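Local atomic coordinates of DUF4785 domain-containing protein (Legionella pneumophila subsp. pneumophila, PDB entry 4KH9), a protein that is of unknown function, but binds calcium and is built as a three-domain protein whose central and C-terminal domains belong to the E-set clan. Residues Asp27-Thr32 against Ile313-Arg318; Gln298-Gln303 against Leu346-Leu351. All coordinates share one frame; numbering follows the deposited sequence. Where two conformers were deposited one is given.

Contact 1 (Asp27-Thr32 against Ile313-Arg318)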
ATOM      1  N   ASP A  27     -26.152  -1.456 -16.648  1.00 37.60           N
ATOM      2  CA  ASP A  27     -25.244  -1.039 -17.701  1.00 37.82           C
ATOM      3  C   ASP A  27     -24.628  -2.235 -18.343  1.00 42.77           C
ATOM      4  O   ASP A  27     -24.557  -3.305 -17.741  1.00 42.93           O
ATOM      5  CB  ASP A  27     -24.135  -0.112 -17.164  1.00 38.67           C
ATOM      6  CG  ASP A  27     -24.627   1.224 -16.687  1.00 47.65           C
ATOM      7  OD1 ASP A  27     -24.982   2.064 -17.545  1.00 52.14           O
ATOM      8  OD2 ASP A  27     -24.591   1.461 -15.467  1.00 47.52           O
ATOM      9  N   LYS A  28     -24.196  -2.040 -19.576  1.00 40.45           N
ATOM     10  CA  LYS A  28     -23.526  -2.978 -20.452  1.00 40.51           C
ATOM     11  C   LYS A  28     -22.491  -2.222 -21.248  1.00 43.87           C
ATOM     12  O   LYS A  28     -22.706  -1.054 -21.599  1.00 42.92           O
ATOM     13  CB  LYS A  28     -24.523  -3.678 -21.404  1.00 44.19           C
ATOM     14  CG  LYS A  28     -25.484  -4.681 -20.759  1.00 67.30           C
ATOM     15  CD  LYS A  28     -26.437  -5.384 -21.758  1.00 76.81           C
ATOM     16  CE  LYS A  28     -27.657  -4.558 -22.089  1.00 90.11           C
ATOM     17  NZ  LYS A  28     -28.675  -5.342 -22.839  1.00103.11           N
ATOM     18  N   TRP A  29     -21.370  -2.862 -21.540  1.00 39.53           N
ATOM     19  CA  TRP A  29     -20.354  -2.245 -22.375  1.00 38.40           C
ATOM     20  C   TRP A  29     -19.572  -3.308 -23.092  1.00 39.77           C
ATOM     21  O   TRP A  29     -19.418  -4.427 -22.595  1.00 38.42           O
ATOM     22  CB  TRP A  29     -19.413  -1.287 -21.595  1.00 36.35           C
ATOM     23  CG  TRP A  29     -18.691  -1.869 -20.419  1.00 36.95           C
ATOM     24  CD1 TRP A  29     -17.452  -2.441 -20.421  1.00 39.46           C
ATOM     25  CD2 TRP A  29     -19.104  -1.805 -19.044  1.00 36.25           C
ATOM     26  NE1 TRP A  29     -17.083  -2.778 -19.136  1.00 38.07           N
ATOM     27  CE2 TRP A  29     -18.078  -2.389 -18.270  1.00 39.26           C
ATOM     28  CE3 TRP A  29     -20.261  -1.338 -18.393  1.00 37.79           C
ATOM     29  CZ2 TRP A  29     -18.163  -2.493 -16.872  1.00 37.96           C
ATOM     30  CZ3 TRP A  29     -20.349  -1.447 -17.010  1.00 38.48           C
ATOM     31  CH2 TRP A  29     -19.320  -2.045 -16.268  1.00 38.58           C
ATOM     32  N   GLU A  30     -19.083  -2.937 -24.276  1.00 36.30           N
ATOM     33  CA  GLU A  30     -18.237  -3.760 -25.138  1.00 36.93           C
ATOM     34  C   GLU A  30     -16.850  -3.833 -24.556  1.00 43.74           C
ATOM     35  O   GLU A  30     -16.404  -2.856 -23.957  1.00 42.28           O
ATOM     36  CB  GLU A  30     -18.150  -3.136 -26.556  1.00 38.71           C
ATOM     37  CG  GLU A  30     -19.454  -2.667 -27.180  1.00 47.40           C
ATOM     38  CD  GLU A  30     -19.306  -1.531 -28.187  1.00 65.23           C
ATOM     39  OE1 GLU A  30     -18.886  -1.794 -29.339  1.00 55.18           O
ATOM     40  OE2 GLU A  30     -19.665  -0.382 -27.836  1.00 44.71           O
ATOM     41  N   ILE A  31     -16.145  -4.947 -24.751  1.00 44.56           N
ATOM     42  CA  ILE A  31     -14.734  -5.075 -24.357  1.00 45.30           C
ATOM     43  C   ILE A  31     -14.075  -6.058 -25.312  1.00 49.40           C
ATOM     44  O   ILE A  31     -14.760  -6.725 -26.096  1.00 48.86           O
ATOM     45  CB  ILE A  31     -14.447  -5.422 -22.875  1.00 48.79           C
ATOM     46  CG1 ILE A  31     -15.294  -6.593 -22.357  1.00 50.07           C
ATOM     47  CG2 ILE A  31     -14.516  -4.168 -21.964  1.00 50.27           C
ATOM     48  CD1 ILE A  31     -14.583  -7.307 -21.184  1.00 60.19           C
ATOM     49  N   THR A  32     -12.742  -6.126 -25.265  1.00 47.10           N
ATOM     50  CA  THR A  32     -11.954  -7.036 -26.104  1.00 48.71           C
ATOM     51  C   THR A  32     -10.948  -7.807 -25.240  1.00 53.00           C
ATOM     52  O   THR A  32     -10.658  -7.385 -24.124  1.00 51.75           O
ATOM     53  CB  THR A  32     -11.245  -6.263 -27.228  1.00 59.69           C
ATOM     54  OG1 THR A  32     -10.707  -5.036 -26.710  1.00 61.74           O
ATOM     55  CG2 THR A  32     -12.154  -6.001 -28.404  1.00 55.77           C
ATOM     56  N   ILE A 313     -17.180 -10.946 -24.844  1.00 70.42           N
ATOM     57  CA  ILE A 313     -18.164 -10.387 -25.779  1.00 68.87           C
ATOM     58  C   ILE A 313     -18.756  -9.083 -25.207  1.00 66.42           C
ATOM     59  O   ILE A 313     -18.939  -8.114 -25.953  1.00 66.30           O
ATOM     60  CB  ILE A 313     -19.282 -11.450 -26.063  1.00 73.32           C
ATOM     61  CG1 ILE A 313     -18.775 -12.656 -26.896  1.00 74.85           C
ATOM     62  CG2 ILE A 313     -20.586 -10.852 -26.658  1.00 75.12           C
ATOM     63  CD1 ILE A 313     -18.283 -12.331 -28.379  1.00 86.70           C
ATOM     64  N   GLN A 314     -19.046  -9.064 -23.886  1.00 57.03           N
ATOM     65  CA  GLN A 314     -19.676  -7.921 -23.227  1.00 53.66           C
ATOM     66  C   GLN A 314     -19.584  -8.007 -21.709  1.00 51.18           C
ATOM     67  O   GLN A 314     -19.566  -9.104 -21.139  1.00 52.00           O
ATOM     68  CB  GLN A 314     -21.168  -7.906 -23.635  1.00 55.27           C
ATOM     69  CG  GLN A 314     -21.917  -6.614 -23.344  1.00 59.90           C
ATOM     70  CD  GLN A 314     -23.351  -6.645 -23.802  1.00 70.94           C
ATOM     71  OE1 GLN A 314     -24.085  -7.638 -23.646  1.00 65.73           O
ATOM     72  NE2 GLN A 314     -23.784  -5.536 -24.359  1.00 61.20           N
ATOM     73  N   THR A 315     -19.568  -6.843 -21.060  1.00 42.07           N
ATOM     74  CA  THR A 315     -19.626  -6.729 -19.611  1.00 40.18           C
ATOM     75  C   THR A 315     -20.995  -6.167 -19.247  1.00 42.32           C
ATOM     76  O   THR A 315     -21.494  -5.286 -19.949  1.00 41.15           O
ATOM     77  CB  THR A 315     -18.468  -5.867 -19.045  1.00 45.03           C
ATOM     78  OG1 THR A 315     -17.232  -6.394 -19.498  1.00 43.46           O
ATOM     79  CG2 THR A 315     -18.440  -5.831 -17.517  1.00 40.21           C
ATOM     80  N   SER A 316     -21.585  -6.675 -18.152  1.00 37.89           N
ATOM     81  CA  SER A 316     -22.881  -6.239 -17.630  0.50 37.30           C
ATOM     82  C   SER A 316     -22.732  -5.863 -16.177  1.00 38.72           C
ATOM     83  O   SER A 316     -21.966  -6.503 -15.468  1.00 37.03           O
ATOM     84  CB  SER A 316     -23.927  -7.338 -17.795  0.50 42.47           C
ATOM     85  OG  SER A 316     -25.135  -7.032 -17.119  0.50 54.12           O
ATOM     86  N   GLN A 317     -23.442  -4.825 -15.747  1.00 35.41           N
ATOM     87  CA  GLN A 317     -23.368  -4.368 -14.381  1.00 34.46           C
ATOM     88  C   GLN A 317     -24.741  -3.937 -13.857  1.00 38.59           C
ATOM     89  O   GLN A 317     -25.372  -3.057 -14.434  1.00 37.32           O
ATOM     90  CB  GLN A 317     -22.361  -3.211 -14.260  1.00 34.55           C
ATOM     91  CG  GLN A 317     -22.181  -2.752 -12.831  1.00 42.21           C
ATOM     92  CD  GLN A 317     -21.084  -1.742 -12.703  1.00 48.95           C
ATOM     93  OE1 GLN A 317     -19.932  -2.102 -12.471  1.00 38.39           O
ATOM     94  NE2 GLN A 317     -21.410  -0.472 -12.872  1.00 39.74           N
ATOM     95  N   ARG A 318     -25.153  -4.528 -12.730  1.00 34.54           N
ATOM     96  CA  ARG A 318     -26.384  -4.192 -12.016  1.00 34.76           C
ATOM     97  C   ARG A 318     -26.019  -3.508 -10.708  1.00 37.67           C
ATOM     98  O   ARG A 318     -25.413  -4.138  -9.847  1.00 37.33           O
ATOM     99  CB  ARG A 318     -27.234  -5.464 -11.758  1.00 34.87           C
ATOM    100  CG  ARG A 318     -28.471  -5.263 -10.835  1.00 35.37           C
ATOM    101  CD  ARG A 318     -29.617  -4.455 -11.452  1.00 37.23           C
ATOM    102  NE  ARG A 318     -30.168  -5.123 -12.635  1.00 38.51           N
ATOM    103  CZ  ARG A 318     -31.169  -4.667 -13.374  1.00 47.07           C
ATOM    104  NH1 ARG A 318     -31.780  -3.537 -13.050  1.00 35.94           N
ATOM    105  NH2 ARG A 318     -31.566  -5.336 -14.444  1.00 37.18           N
TER
HETATM  106  O   HOH W   1     -24.634  -0.258 -13.425  1.00 43.43           O
HETATM  107  O   HOH W   2     -14.867  -4.265 -18.099  1.00 40.73           O

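Contact 2 (Gln298-Gln303 against Leu346-Leu351)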
ATOM      1  N   GLN A 298     -21.155  -7.166 -11.102  1.00 35.98           N
ATOM      2  CA  GLN A 298     -20.532  -7.100 -12.420  1.00 34.79           C
ATOM      3  C   GLN A 298     -20.202  -8.488 -12.923  1.00 40.00           C
ATOM      4  O   GLN A 298     -19.696  -9.298 -12.154  1.00 39.44           O
ATOM      5  CB  GLN A 298     -19.261  -6.260 -12.349  1.00 34.71           C
ATOM      6  CG  GLN A 298     -18.886  -5.631 -13.670  1.00 47.17           C
ATOM      7  CD  GLN A 298     -17.563  -4.922 -13.578  1.00 57.02           C
ATOM      8  OE1 GLN A 298     -16.541  -5.413 -14.076  1.00 46.73           O
ATOM      9  NE2 GLN A 298     -17.563  -3.746 -12.962  1.00 41.05           N
ATOM     10  N   SER A 299     -20.474  -8.748 -14.217  1.00 38.84           N
ATOM     11  CA  SER A 299     -20.219 -10.027 -14.887  1.00 38.98           C
ATOM     12  C   SER A 299     -19.755  -9.808 -16.317  1.00 42.34           C
ATOM     13  O   SER A 299     -20.060  -8.775 -16.908  1.00 41.72           O
ATOM     14  CB  SER A 299     -21.469 -10.891 -14.885  1.00 42.93           C
ATOM     15  OG  SER A 299     -21.161 -12.231 -15.252  1.00 50.92           O
ATOM     16  N   VAL A 300     -19.020 -10.769 -16.869  1.00 40.56           N
ATOM     17  CA  VAL A 300     -18.516 -10.692 -18.248  1.00 40.80           C
ATOM     18  C   VAL A 300     -18.918 -11.964 -19.013  1.00 44.20           C
ATOM     19  O   VAL A 300     -18.745 -13.072 -18.505  1.00 42.81           O
ATOM     20  CB  VAL A 300     -16.981 -10.441 -18.302  1.00 43.96           C
ATOM     21  CG1 VAL A 300     -16.198 -11.566 -17.661  1.00 42.87           C
ATOM     22  CG2 VAL A 300     -16.498 -10.203 -19.732  1.00 44.47           C
ATOM     23  N   LEU A 301     -19.470 -11.787 -20.211  1.00 42.54           N
ATOM     24  CA  LEU A 301     -19.853 -12.885 -21.086  1.00 43.89           C
ATOM     25  C   LEU A 301     -18.695 -13.182 -22.028  1.00 50.12           C
ATOM     26  O   LEU A 301     -18.221 -12.289 -22.728  1.00 47.39           O
ATOM     27  CB  LEU A 301     -21.143 -12.567 -21.868  1.00 44.28           C
ATOM     28  CG  LEU A 301     -21.715 -13.675 -22.765  1.00 49.33           C
ATOM     29  CD1 LEU A 301     -22.391 -14.752 -21.944  1.00 50.11           C
ATOM     30  CD2 LEU A 301     -22.706 -13.115 -23.728  1.00 50.31           C
ATOM     31  N   PHE A 302     -18.227 -14.434 -22.011  1.00 50.18           N
ATOM     32  CA  PHE A 302     -17.141 -14.931 -22.848  1.00 51.76           C
ATOM     33  C   PHE A 302     -17.681 -15.875 -23.909  1.00 58.80           C
ATOM     34  O   PHE A 302     -18.749 -16.453 -23.722  1.00 58.31           O
ATOM     35  CB  PHE A 302     -16.107 -15.660 -21.977  1.00 53.45           C
ATOM     36  CG  PHE A 302     -14.989 -14.819 -21.421  1.00 54.14           C
ATOM     37  CD1 PHE A 302     -15.173 -14.060 -20.273  1.00 55.73           C
ATOM     38  CD2 PHE A 302     -13.727 -14.833 -22.012  1.00 57.23           C
ATOM     39  CE1 PHE A 302     -14.129 -13.286 -19.754  1.00 55.81           C
ATOM     40  CE2 PHE A 302     -12.684 -14.066 -21.487  1.00 59.06           C
ATOM     41  CZ  PHE A 302     -12.891 -13.298 -20.361  1.00 55.69           C
ATOM     42  N   GLN A 303     -16.938 -16.023 -25.020  1.00 57.41           N
ATOM     43  CA  GLN A 303     -17.242 -16.915 -26.137  1.00 85.64           C
ATOM     44  C   GLN A 303     -16.100 -17.901 -26.277  1.00100.84           C
ATOM     45  O   GLN A 303     -14.954 -17.471 -26.247  1.00 69.41           O
ATOM     46  CB  GLN A 303     -17.468 -16.120 -27.439  1.00 87.57           C
ATOM     47  CG  GLN A 303     -17.677 -16.991 -28.683  1.00100.42           C
ATOM     48  CD  GLN A 303     -17.690 -16.214 -29.976  1.00117.80           C
ATOM     49  OE1 GLN A 303     -18.251 -15.121 -30.069  1.00113.61           O
ATOM     50  NE2 GLN A 303     -17.139 -16.802 -31.029  1.00108.62           N
ATOM     51  N   LEU A 346     -19.667 -17.475 -18.259  1.00 49.68           N
ATOM     52  CA  LEU A 346     -19.471 -16.310 -17.395  1.00 48.49           C
ATOM     53  C   LEU A 346     -18.053 -16.338 -16.883  1.00 51.28           C
ATOM     54  O   LEU A 346     -17.691 -17.285 -16.174  1.00 50.84           O
ATOM     55  CB  LEU A 346     -20.487 -16.273 -16.225  1.00 48.01           C
ATOM     56  CG  LEU A 346     -21.957 -16.065 -16.571  1.00 52.59           C
ATOM     57  CD1 LEU A 346     -22.828 -16.211 -15.330  1.00 52.88           C
ATOM     58  CD2 LEU A 346     -22.173 -14.730 -17.218  1.00 53.84           C
ATOM     59  N   GLY A 347     -17.250 -15.345 -17.284  1.00 46.81           N
ATOM     60  CA  GLY A 347     -15.842 -15.230 -16.891  1.00 45.57           C
ATOM     61  C   GLY A 347     -15.629 -14.961 -15.409  1.00 48.68           C
ATOM     62  O   GLY A 347     -14.715 -15.507 -14.780  1.00 48.69           O
ATOM     63  N   TYR A 348     -16.474 -14.094 -14.836  1.00 43.46           N
ATOM     64  CA  TYR A 348     -16.389 -13.790 -13.417  1.00 42.01           C
ATOM     65  C   TYR A 348     -17.716 -13.281 -12.904  1.00 44.32           C
ATOM     66  O   TYR A 348     -18.596 -12.912 -13.682  1.00 42.82           O
ATOM     67  CB  TYR A 348     -15.261 -12.765 -13.101  1.00 42.69           C
ATOM     68  CG  TYR A 348     -15.394 -11.406 -13.750  1.00 43.58           C
ATOM     69  CD1 TYR A 348     -16.338 -10.490 -13.299  1.00 44.31           C
ATOM     70  CD2 TYR A 348     -14.496 -10.990 -14.729  1.00 45.36           C
ATOM     71  CE1 TYR A 348     -16.423  -9.214 -13.842  1.00 43.25           C
ATOM     72  CE2 TYR A 348     -14.552  -9.700 -15.264  1.00 46.40           C
ATOM     73  CZ  TYR A 348     -15.523  -8.819 -14.821  1.00 52.55           C
ATOM     74  OH  TYR A 348     -15.604  -7.561 -15.363  1.00 53.98           O
ATOM     75  N   LEU A 349     -17.832 -13.260 -11.573  1.00 40.44           N
ATOM     76  CA  LEU A 349     -18.920 -12.706 -10.790  1.00 39.58           C
ATOM     77  C   LEU A 349     -18.304 -11.889  -9.665  1.00 41.40           C
ATOM     78  O   LEU A 349     -17.715 -12.457  -8.743  1.00 39.39           O
ATOM     79  CB  LEU A 349     -19.861 -13.790 -10.262  1.00 40.25           C
ATOM     80  CG  LEU A 349     -20.650 -14.570 -11.303  1.00 46.96           C
ATOM     81  CD1 LEU A 349     -21.363 -15.714 -10.655  1.00 48.42           C
ATOM     82  CD2 LEU A 349     -21.633 -13.672 -12.045  1.00 49.81           C
ATOM     83  N   ARG A 350     -18.383 -10.558  -9.784  1.00 38.26           N
ATOM     84  CA  ARG A 350     -17.800  -9.606  -8.824  1.00 37.26           C
ATOM     85  C   ARG A 350     -18.881  -8.725  -8.189  1.00 38.43           C
ATOM     86  O   ARG A 350     -19.766  -8.228  -8.896  1.00 37.57           O
ATOM     87  CB  ARG A 350     -16.752  -8.726  -9.526  1.00 36.85           C
ATOM     88  CG  ARG A 350     -15.515  -9.528  -9.918  1.00 54.46           C
ATOM     89  CD  ARG A 350     -14.482  -8.744 -10.691  1.00 61.31           C
ATOM     90  NE  ARG A 350     -13.425  -9.647 -11.145  1.00 71.08           N
ATOM     91  CZ  ARG A 350     -12.557  -9.367 -12.110  1.00 80.92           C
ATOM     92  NH1 ARG A 350     -12.605  -8.198 -12.736  1.00 66.67           N
ATOM     93  NH2 ARG A 350     -11.649 -10.262 -12.471  1.00 64.33           N
ATOM     94  N   LEU A 351     -18.807  -8.533  -6.869  1.00 32.48           N
ATOM     95  CA  LEU A 351     -19.759  -7.685  -6.180  1.00 31.55           C
ATOM     96  C   LEU A 351     -18.997  -6.551  -5.491  1.00 33.73           C
ATOM     97  O   LEU A 351     -18.082  -6.808  -4.715  1.00 32.98           O
ATOM     98  CB  LEU A 351     -20.618  -8.503  -5.192  1.00 31.39           C
ATOM     99  CG  LEU A 351     -21.749  -7.741  -4.488  1.00 35.86           C
ATOM    100  CD1 LEU A 351     -22.899  -7.459  -5.440  1.00 34.38           C
ATOM    101  CD2 LEU A 351     -22.276  -8.550  -3.332  1.00 42.61           C
TER

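Contact 1 (Asp27-Thr32 against Ile313-Arg318)
Trp29 lays its indole across Thr315, and this pair is the centre of the contact. CB of Thr315 stands over one face of the five-membered ring, 3.6 Å from its centroid, a CH-pi contact, while CG2 reaches on to CZ2 of Trp29 at 3.4 Å. The six-membered end of the indole runs on along the strand until CH2 meets CB of Gln317, with the indole and the Gln317 amide nearly perpendicular, 85° apart. What swings the ring over its neighbour is chi1 of Trp29: at 56°, CG sits between the backbone N and the carbonyl carbon. NE1 points in the ring plane to a water at 2.9 Å, which also makes a weak bond with OG1 of Thr315. That hydroxyl has CD1 of Ile31 against it, at 3.3 Å. A second water gathers OD2 of Asp27 (a calcium ligand of this protein, without bound calcium here), the carbonyl O of Gln317 and its NE2; OE1 of Gln317 takes a hydrogen bond from Gln298 on the next strand.

Beneath these side chains the backbones pair twice over. Asp27 and Gln317 exchange bonds both ways, as do Trp29 and Thr315, where N of Thr315 meets O of Trp29 on a straight line (180° at the hydrogen). Between them Lys28 and Ser316 form a non-hydrogen-bonded pair, with CA of Lys28 3.1 Å from O of Thr315. On that other face the aliphatic part of Lys28 passes Gln314, CB lying 3.6 Å from NE2. Both polar ends go to Asp334, Lys28 by a salt bridge and Gln314 by a hydrogen bond, which probably steadies the carboxylate's negative charge. This is antiparallel edge-strand pairing: residues 25-29, from the N-terminal region, complete one sheet of the C-terminal E-set beta sandwich.

Contact 2 (Gln298-Gln303 against Leu346-Leu351)
Tyr348 rises from an antiparallel strand pair within the C-terminal E-set beta sandwich and leans across residues 298-300. Its chi1 of 61° tips the ring from CB toward the neighbouring strand. Along one side CD1 and CE1 pass the carbonyl O of Gln298, each 3.7 Å away; on the other, CD2 and CE2 receive Val300, whose CG1 lies over the ring face, 3.8 Å from the centroid, as a CH-pi contact. The guanidinium of Arg350 covers the opposite face with CZ over the ring centre, so the phenol is sandwiched, and NH2 of that arginine bonds Asn364 on the adjoining strand. At the tip OH donates to OE1 of Gln298, 2.7 Å, in the amide plane on a lone pair.

The backbone is regular on one side of Tyr348 only: Gln298 and Arg350 exchange two nearly straight bonds, but toward Gly347 the pairing slips, and the N atoms of Val300 and Tyr348 are buried without a partner. Gly347 N still bonds O of Val300, while CD1 of Phe302 comes up to Gly347 CA. In the irregular part a side chain serves the carbonyl: OG of Ser299 donates to O of Tyr348 at 3.1 Å.

From the N terminus, residues 27-32 come first, and contact 1 closes only when the chain returns at 313-318, some 280 residues later, after the N-terminal and central domains and the first strands of the C-terminal one. Contact 2 opens inside that span at 298-303 and closes beyond it at 346-351, so the two cross rather than nest. Strands 293-302 and 312-322 are consecutive in the chain and adjacent in the sheet, with Leu301 O bonded to Ile313 N and Leu301 N to Gln314 O at a classic beta bulge. Across the sheet the order is 25-29, 312-322, 293-302, 345-353, 358-368, and the early segment is fastened to a sheet otherwise made by the C-terminal domain.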